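Local coordinates for protein teichoic acid D-alanine hydrolase (Staphylococcus aureus, PDB 5ZH8) that releases D-alanine from wall teichoic acid and lipoteichoic acid and affects the level of methicillin resistance, at residues E49-L52 with V53-K57; Y106-Q109 with D110-K113. One frame throughout, in Å; residues are numbered along the deposited sequence.

Interaction 1 (E49-L52 with V53-K57); sequences EKYL and VDRNK
Leu52 and Val53 stand at the middle of the last turns of helix 47-55 and are held to their neighbours four residues away. Leu52 occupies the buried side, turning its side chain onto Ala232 and Tyr236 of helix 231-240, as befits a branched apolar residue, while its backbone O receives Asn56 N at 2.9 Å. Asn56 is the first residue to leave helical geometry, and its amide ND2 bonds to Glu253. At the start of this ladder Val53 N donates to Glu49 O at 2.8 Å. Val53 carries CG1 anti to the backbone N (chi1 169°), and CG2 lies 3.2 Å from Glu49 O; this small branched side chain sits on the exposed flank of the helix. An i to i+4 pair of side chains, Tyr51 and Arg55, marks the final turn, where Arg55 N also donates to Tyr51 O at 2.9 Å. The arginine chain passes obliquely over the phenol, with CB over one ring face and CD 3.9 Å from Tyr51 CE2. It stays extended from CG to NE, long enough to carry the charge to the tyrosine's hydroxyl. Arg55 NH1 donates to Tyr51 OH over 3.1 Å, a somewhat bent bond (141° at the hydrogen) that reaches the hydroxyl from near the guanidinium edge, with the oxygen tilted a little out of that plane. Arginine suits the site because its group has several N-H bonds to share: NH2 makes a salt bridge with Asp241, and Tyr236 adds a cation-pi contact.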
loop_
_atom_site.group_PDB
_atom_site.type_symbol
_atom_site.label_atom_id
_atom_site.label_comp_id
_atom_site.label_asym_id
_atom_site.label_seq_id
_atom_site.Cartn_x
_atom_site.Cartn_y
_atom_site.Cartn_z
ATOM N N GLU A 49 26.985 14.403 -3.122
ATOM C CA GLU A 49 27.543 13.666 -4.249
ATOM C C GLU A 49 29.035 13.943 -4.393
ATOM O O GLU A 49 29.805 13.032 -4.688
ATOM C CB GLU A 49 26.812 14.008 -5.553
ATOM C CG GLU A 49 25.350 13.588 -5.601
ATOM C CD GLU A 49 24.543 14.395 -6.607
ATOM O OE1 GLU A 49 24.998 15.500 -7.010
ATOM O OE2 GLU A 49 23.453 13.914 -6.999
ATOM N N LYS A 50 29.443 15.161 -4.130
ATOM C CA LYS A 50 30.842 15.470 -4.186
ATOM C C LYS A 50 31.550 14.478 -3.330
ATOM O O LYS A 50 32.417 13.788 -3.801
ATOM C CB LYS A 50 31.094 16.843 -3.606
ATOM C CG LYS A 50 31.666 17.860 -4.562
ATOM C CD LYS A 50 30.798 19.100 -4.572
ATOM C CE LYS A 50 31.625 20.361 -4.483
ATOM N NZ LYS A 50 30.810 21.547 -4.847
ATOM N N TYR A 51 31.156 14.394 -2.061
ATOM C CA TYR A 51 31.817 13.507 -1.111
ATOM C C TYR A 51 31.809 12.050 -1.571
ATOM O O TYR A 51 32.837 11.377 -1.532
ATOM C CB TYR A 51 31.172 13.598 0.274
ATOM C CG TYR A 51 31.664 12.503 1.191
ATOM C CD1 TYR A 51 32.933 12.566 1.749
ATOM C CD2 TYR A 51 30.883 11.375 1.461
ATOM C CE1 TYR A 51 33.404 11.559 2.573
ATOM C CE2 TYR A 51 31.354 10.364 2.283
ATOM C CZ TYR A 51 32.617 10.465 2.833
ATOM O OH TYR A 51 33.110 9.470 3.635
ATOM N N LEU A 52 30.642 11.570 -1.991
ATOM C CA LEU A 52 30.467 10.164 -2.360
ATOM C C LEU A 52 31.244 9.766 -3.608
ATOM O O LEU A 52 31.817 8.677 -3.663
ATOM C CB LEU A 52 28.987 9.856 -2.570
ATOM C CG LEU A 52 28.138 9.963 -1.309
ATOM C CD1 LEU A 52 26.673 10.076 -1.676
ATOM C CD2 LEU A 52 28.385 8.778 -0.392
ATOM N N VAL A 53 31.256 10.640 -4.609
ATOM C CA VAL A 53 31.998 10.374 -5.844
ATOM C C VAL A 53 33.478 10.181 -5.525
ATOM O O VAL A 53 34.092 9.223 -5.992
ATOM C CB VAL A 53 31.816 11.496 -6.903
ATOM C CG1 VAL A 53 32.802 11.340 -8.058
ATOM C CG2 VAL A 53 30.387 11.513 -7.433
ATOM N N ASP A 54 34.033 11.076 -4.711
ATOM C CA ASP A 54 35.451 11.025 -4.363
ATOM C C ASP A 54 35.764 9.811 -3.495
ATOM O O ASP A 54 36.813 9.178 -3.643
ATOM C CB ASP A 54 35.880 12.299 -3.639
ATOM C CG ASP A 54 37.348 12.293 -3.299
ATOM O OD1 ASP A 54 38.177 12.478 -4.217
ATOM O OD2 ASP A 54 37.677 12.082 -2.115
ATOM N N ARG A 55 34.841 9.502 -2.594
ATOM C CA ARG A 55 34.947 8.335 -1.731
ATOM C C ARG A 55 35.000 7.035 -2.536
ATOM O O ARG A 55 35.748 6.121 -2.192
ATOM C CB ARG A 55 33.750 8.306 -0.775
ATOM C CG ARG A 55 33.791 7.197 0.262
ATOM C CD ARG A 55 32.404 6.891 0.783
ATOM N NE ARG A 55 32.356 5.610 1.478
ATOM C CZ ARG A 55 32.800 5.388 2.709
ATOM N NH1 ARG A 55 33.335 6.367 3.437
ATOM N NH2 ARG A 55 32.699 4.164 3.214
ATOM N N ASN A 56 34.208 6.961 -3.606
ATOM C CA ASN A 56 34.067 5.730 -4.380
ATOM C C ASN A 56 34.844 5.746 -5.702
ATOM O O ASN A 56 34.457 5.067 -6.650
ATOM C CB ASN A 56 32.577 5.460 -4.643
ATOM C CG ASN A 56 31.797 5.168 -3.364
ATOM O OD1 ASN A 56 32.250 4.412 -2.505
ATOM N ND2 ASN A 56 30.616 5.757 -3.241
ATOM N N LYS A 57 35.947 6.492 -5.773
ATOM C CA LYS A 57 36.761 6.515 -7.000
ATOM C C LYS A 57 37.460 5.177 -7.227
ATOM O O LYS A 57 37.382 4.616 -8.323
ATOM C CB LYS A 57 37.768 7.675 -7.017
ATOM C CG LYS A 57 38.871 7.631 -5.969
ATOM C CD LYS A 57 39.576 8.978 -5.858
ATOM C CE LYS A 57 40.201 9.199 -4.481
ATOM N NZ LYS A 57 41.528 8.529 -4.343
#

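Interaction 2 (Y106-Q109 with D110-K113); sequences YGYQ and DFEK
Between Tyr108 and Phe111 the backbone turns a corner at Gln109, whose phi and psi are helical between the extended Tyr108 and Asp110, and it coils again at Phe111 and Glu112. This path brings the two aromatic side chains together. Tyr108 CB stands almost exactly over the centre of the phenylalanine ring, 3.7 Å from its centroid, a CH-pi contact onto one face. The side chains cross at about a right angle and the ring planes are inclined by 42°, an oblique pair whose nearest atoms are Tyr108 CD1 and Phe111 CE1 at 3.4 Å. In Tyr108 CG lies anti to the carbonyl carbon (chi1 -66°), and CB and CD1 meet Phe111. The loop joins strand 99-106 of the main antiparallel sheet to strand 115-116, in a protein of the beta-lactamase family. Its corner is a classic beta bulge, in which Gln109 and Asp110 both face Ile115. Gln109 suits the buried position because its extended side chain ends in an amide that can both accept and donate, from Thr121 OG1 and to Lys258 O. After the bulge Asp110 forms an Asx motif: OD1 receives Lys113 N at 3.0 Å, from well above the carboxylate plane, and Glu112 N more weakly at 2.8 Å. Aspartate's short side chain brings its carboxylate within reach of these amides. Tyr264 meets the Phe111 ring edge-to-face and its OH bonds to Phe111 N, while Tyr108 O receives the amides of Asn89 and Asn366.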
loop_
_atom_site.group_PDB
_atom_site.type_symbol
_atom_site.label_atom_id
_atom_site.label_comp_id
_atom_site.label_asym_id
_atom_site.label_seq_id
_atom_site.Cartn_x
_atom_site.Cartn_y
_atom_site.Cartn_z
ATOM N N TYR A 106 14.672 -14.397 -0.923
ATOM C CA TYR A 106 13.559 -15.123 -1.517
ATOM C C TYR A 106 13.013 -14.333 -2.711
ATOM O O TYR A 106 12.895 -13.105 -2.658
ATOM C CB TYR A 106 12.447 -15.311 -0.490
ATOM C CG TYR A 106 12.824 -16.080 0.761
ATOM C CD1 TYR A 106 13.464 -15.447 1.824
ATOM C CD2 TYR A 106 12.503 -17.435 0.901
ATOM C CE1 TYR A 106 13.795 -16.148 2.980
ATOM C CE2 TYR A 106 12.831 -18.142 2.052
ATOM C CZ TYR A 106 13.467 -17.496 3.088
ATOM O OH TYR A 106 13.779 -18.179 4.230
ATOM N N GLY A 107 12.652 -15.035 -3.781
ATOM C CA GLY A 107 12.136 -14.375 -4.980
ATOM C C GLY A 107 13.173 -13.498 -5.673
ATOM O O GLY A 107 14.375 -13.755 -5.576
ATOM N N TYR A 108 12.708 -12.449 -6.348
ATOM C CA TYR A 108 13.557 -11.661 -7.241
ATOM C C TYR A 108 13.876 -10.251 -6.756
ATOM O O TYR A 108 13.010 -9.532 -6.258
ATOM C CB TYR A 108 12.910 -11.585 -8.624
ATOM C CG TYR A 108 12.854 -12.928 -9.307
ATOM C CD1 TYR A 108 11.781 -13.796 -9.098
ATOM C CD2 TYR A 108 13.883 -13.347 -10.139
ATOM C CE1 TYR A 108 11.730 -15.028 -9.723
ATOM C CE2 TYR A 108 13.839 -14.581 -10.762
ATOM C CZ TYR A 108 12.766 -15.411 -10.552
ATOM O OH TYR A 108 12.737 -16.633 -11.176
ATOM N N GLN A 109 15.142 -9.875 -6.918
ATOM C CA GLN A 109 15.606 -8.502 -6.707
ATOM C C GLN A 109 15.211 -7.632 -7.897
ATOM O O GLN A 109 14.785 -6.484 -7.729
ATOM C CB GLN A 109 17.126 -8.504 -6.548
ATOM C CG GLN A 109 17.774 -7.133 -6.445
ATOM C CD GLN A 109 19.276 -7.228 -6.571
ATOM O OE1 GLN A 109 19.909 -8.040 -5.896
ATOM N NE2 GLN A 109 19.850 -6.414 -7.447
ATOM N N ASP A 110 15.385 -8.187 -9.094
ATOM C CA ASP A 110 14.984 -7.543 -10.332
ATOM C C ASP A 110 14.228 -8.581 -11.159
ATOM O O ASP A 110 14.816 -9.566 -11.610
ATOM C CB ASP A 110 16.218 -7.040 -11.083
ATOM C CG ASP A 110 15.874 -6.341 -12.404
ATOM O OD1 ASP A 110 14.763 -6.551 -12.941
ATOM O OD2 ASP A 110 16.724 -5.577 -12.909
ATOM N N PHE A 111 12.926 -8.357 -11.338
ATOM C CA PHE A 111 12.060 -9.292 -12.066
ATOM C C PHE A 111 12.290 -9.254 -13.564
ATOM O O PHE A 111 12.083 -10.257 -14.251
ATOM C CB PHE A 111 10.580 -9.001 -11.785
ATOM C CG PHE A 111 10.051 -9.684 -10.558
ATOM C CD1 PHE A 111 9.692 -11.024 -10.605
ATOM C CD2 PHE A 111 9.910 -8.996 -9.368
ATOM C CE1 PHE A 111 9.207 -11.669 -9.486
ATOM C CE2 PHE A 111 9.423 -9.635 -8.249
ATOM C CZ PHE A 111 9.069 -10.971 -8.306
ATOM N N GLU A 112 12.719 -8.100 -14.063
ATOM C CA GLU A 112 12.900 -7.901 -15.499
ATOM C C GLU A 112 14.168 -8.605 -16.000
ATOM O O GLU A 112 14.179 -9.179 -17.095
ATOM C CB GLU A 112 12.942 -6.407 -15.832
ATOM C CG GLU A 112 11.599 -5.695 -15.704
ATOM C CD GLU A 112 11.163 -5.454 -14.263
ATOM O OE1 GLU A 112 11.957 -4.896 -13.472
ATOM O OE2 GLU A 112 10.012 -5.815 -13.929
ATOM N N LYS A 113 15.221 -8.566 -15.181
ATOM C CA LYS A 113 16.507 -9.180 -15.510
ATOM C C LYS A 113 16.678 -10.559 -14.875
ATOM O O LYS A 113 17.706 -11.207 -15.062
ATOM C CB LYS A 113 17.651 -8.253 -15.070
ATOM C CG LYS A 113 17.546 -6.829 -15.610
ATOM C CD LYS A 113 17.614 -6.834 -17.136
ATOM C CE LYS A 113 17.277 -5.482 -17.752
ATOM N NZ LYS A 113 15.825 -5.152 -17.645
#

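How the interactions relate
Both interactions are local, joining residues a few positions apart in one continuous run of chain, and they share no element: interaction 1 belongs to helix 47-55 and its end, interaction 2 to the loop between strands 99-106 and 115-116. Their centres lie 29 Å apart, with about 17 Å between nearest atoms. Interaction 1 is a surface contact in which Leu52 alone is buried, and regular helical bonds are supplemented by a charged side chain meeting a hydroxyl. Interaction 2 is partly buried and lacks hydrogen bonds between its two segments; ring packing joins them, and polar groups serve the bulge, the Asx motif and surrounding loops.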